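Local atomic coordinates of 4-alpha-glucanotransferase (PDB entry 6M6T), a protein that belongs to the amylomaltase, or disproportionating-enzyme, family of glucanotransferases and is built on a TIM-type parallel beta/alpha barrel. Residues Asn398-Gly403 and Met448-Asp453. Sequence-based numbering, arbitrary orientation.
Sequences NEVING and MQDLLD
Asp450 and Ile401 show how one buried carboxylate can serve both as an acceptor and as a packing surface. At the root of the aspartate, CB lies 3.6 Å from CD1 of Ile401. CG stands anti to the carbonyl carbon of Asp450 (chi1 -52°), which points the carboxylate at the start of helix 401-404; at the centre of that flat group, CG turns its face to CD1 of Ile401. OD1 accepts the backbone N-H of Ile401 at an N to OD1 distance of 2.9 Å; the bond is somewhat bent, and the donor stands 45° out of the carboxylate plane. OD1 also lies 3.4 Å from CB of Val400. The CG1-CD1 arm of Ile401 lies across the face of the carboxylate, with CD1 3.3 Å from OD2 of Asp450, the two side chains crossing at about a right angle.

The N-H so engaged belongs to the first residue of helix 401-404, with Val400 at the N-cap position, and the helix start probably helps to stabilise the negative charge. In the barrel, the two segments follow the adjacent parallel strands 389-392 and 443-447, so the carboxylate ties together the connections leaving neighbouring strands. Asp397, the residue before 398-403, lines both glycan pockets.

Helix 448-451 ends in a Schellman motif, with Asp453, at positive phi, as its C-prime residue. OD1 of Asp453 receives a weak hydrogen bond from Asn402 ND2, 2.9 Å away, amide and carboxylate planes 76° apart, and a further bond joins OD1 to Thr429; the same ND2 is also bonded to the carbonyl of Lys454. One residue before Asp450, CB of Gln449 meets CG1 of Val400 at 3.9 Å, while the bent chain of that glutamine takes NE2 to the carbonyl of Ser458.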
loop_
_atom_site.group_PDB
_atom_site.type_symbol
_atom_site.label_atom_id
_atom_site.label_comp_id
_atom_site.label_asym_id
_atom_site.label_seq_id
_atom_site.Cartn_x
_atom_site.Cartn_y
_atom_site.Cartn_z
ATOM N N ASN A 398 3.811 9.800 7.960
ATOM C CA ASN A 398 4.169 10.681 9.055
ATOM C C ASN A 398 5.508 10.265 9.626
ATOM O O ASN A 398 6.004 9.171 9.376
ATOM C CB ASN A 398 3.106 10.626 10.156
ATOM C CG ASN A 398 1.791 11.222 9.725
ATOM O OD1 ASN A 398 0.817 10.507 9.464
ATOM N ND2 ASN A 398 1.751 12.541 9.656
ATOM N N GLU A 399 6.068 11.142 10.442
ATOM C CA GLU A 399 7.295 10.807 11.136
ATOM C C GLU A 399 7.062 9.639 12.091
ATOM O O GLU A 399 5.937 9.349 12.484
ATOM C CB GLU A 399 7.795 12.026 11.896
ATOM C CG GLU A 399 7.747 13.279 11.062
ATOM C CD GLU A 399 7.768 14.537 11.893
ATOM O OE1 GLU A 399 6.663 15.027 12.258
ATOM O OE2 GLU A 399 8.890 15.023 12.185
ATOM N N VAL A 400 8.136 8.937 12.443
ATOM C CA VAL A 400 8.038 8.046 13.585
ATOM C C VAL A 400 7.897 8.908 14.829
ATOM O O VAL A 400 8.368 10.053 14.863
ATOM C CB VAL A 400 9.255 7.112 13.687
ATOM C CG1 VAL A 400 9.482 6.386 12.367
ATOM C CG2 VAL A 400 10.479 7.900 14.121
ATOM N N ILE A 401 7.231 8.363 15.860
ATOM C CA ILE A 401 6.928 9.134 17.073
ATOM C C ILE A 401 8.190 9.767 17.640
ATOM O O ILE A 401 8.190 10.939 18.052
ATOM C CB ILE A 401 6.237 8.247 18.131
ATOM C CG1 ILE A 401 4.843 7.830 17.675
ATOM C CG2 ILE A 401 6.166 8.965 19.483
ATOM C CD1 ILE A 401 4.306 6.680 18.463
ATOM N N ASN A 402 9.283 9.000 17.684
ATOM C CA ASN A 402 10.537 9.566 18.154
ATOM C C ASN A 402 10.942 10.758 17.323
ATOM O O ASN A 402 11.519 11.713 17.857
ATOM C CB ASN A 402 11.630 8.519 18.127
ATOM C CG ASN A 402 11.694 7.754 19.404
ATOM O OD1 ASN A 402 11.339 8.276 20.461
ATOM N ND2 ASN A 402 12.139 6.505 19.330
ATOM N N GLY A 403 10.639 10.723 16.023
ATOM C CA GLY A 403 10.943 11.860 15.170
ATOM C C GLY A 403 9.979 13.018 15.365
ATOM O O GLY A 403 10.395 14.175 15.461
ATOM N N MET A 448 5.086 -0.457 13.688
ATOM C CA MET A 448 6.145 -1.329 14.188
ATOM C C MET A 448 7.447 -0.575 14.460
ATOM O O MET A 448 8.246 -1.013 15.298
ATOM C CB MET A 448 6.382 -2.483 13.202
ATOM C CG MET A 448 7.529 -3.427 13.570
ATOM S SD MET A 448 7.238 -4.360 15.089
ATOM C CE MET A 448 5.751 -5.208 14.671
ATOM N N GLN A 449 7.669 0.562 13.798
ATOM C CA GLN A 449 8.828 1.388 14.127
ATOM C C GLN A 449 8.803 1.792 15.593
ATOM O O GLN A 449 9.766 1.554 16.334
ATOM C CB GLN A 449 8.865 2.637 13.246
ATOM C CG GLN A 449 9.488 2.469 11.879
ATOM C CD GLN A 449 8.476 1.997 10.852
ATOM O OE1 GLN A 449 7.553 1.215 11.159
ATOM N NE2 GLN A 449 8.630 2.479 9.625
ATOM N N ASP A 450 7.683 2.388 16.030
ATOM C CA ASP A 450 7.589 2.978 17.367
ATOM C C ASP A 450 7.526 1.925 18.463
ATOM O O ASP A 450 7.999 2.166 19.576
ATOM C CB ASP A 450 6.370 3.889 17.430
ATOM C CG ASP A 450 6.353 4.899 16.295
ATOM O OD1 ASP A 450 7.440 5.465 16.011
ATOM O OD2 ASP A 450 5.269 5.119 15.689
ATOM N N LEU A 451 6.956 0.759 18.175
ATOM C CA LEU A 451 7.016 -0.346 19.124
ATOM C C LEU A 451 8.458 -0.702 19.491
ATOM O O LEU A 451 8.746 -1.023 20.647
ATOM C CB LEU A 451 6.289 -1.551 18.550
ATOM C CG LEU A 451 6.255 -2.701 19.524
ATOM C CD1 LEU A 451 4.948 -2.668 20.285
ATOM C CD2 LEU A 451 6.425 -3.987 18.757
ATOM N N LEU A 452 9.380 -0.634 18.532
ATOM C CA LEU A 452 10.797 -0.862 18.811
ATOM C C LEU A 452 11.564 0.418 19.117
ATOM O O LEU A 452 12.798 0.370 19.202
ATOM C CB LEU A 452 11.478 -1.567 17.638
ATOM C CG LEU A 452 10.648 -2.661 16.979
ATOM C CD1 LEU A 452 11.217 -2.969 15.593
ATOM C CD2 LEU A 452 10.577 -3.910 17.853
ATOM N N ASP A 453 10.873 1.552 19.247
ATOM C CA ASP A 453 11.496 2.830 19.590
ATOM C C ASP A 453 12.593 3.202 18.586
ATOM O O ASP A 453 13.746 3.432 18.951
ATOM C CB ASP A 453 12.050 2.789 21.025
ATOM C CG ASP A 453 12.219 4.185 21.649
ATOM O OD1 ASP A 453 11.243 4.972 21.670
ATOM O OD2 ASP A 453 13.332 4.499 22.135
#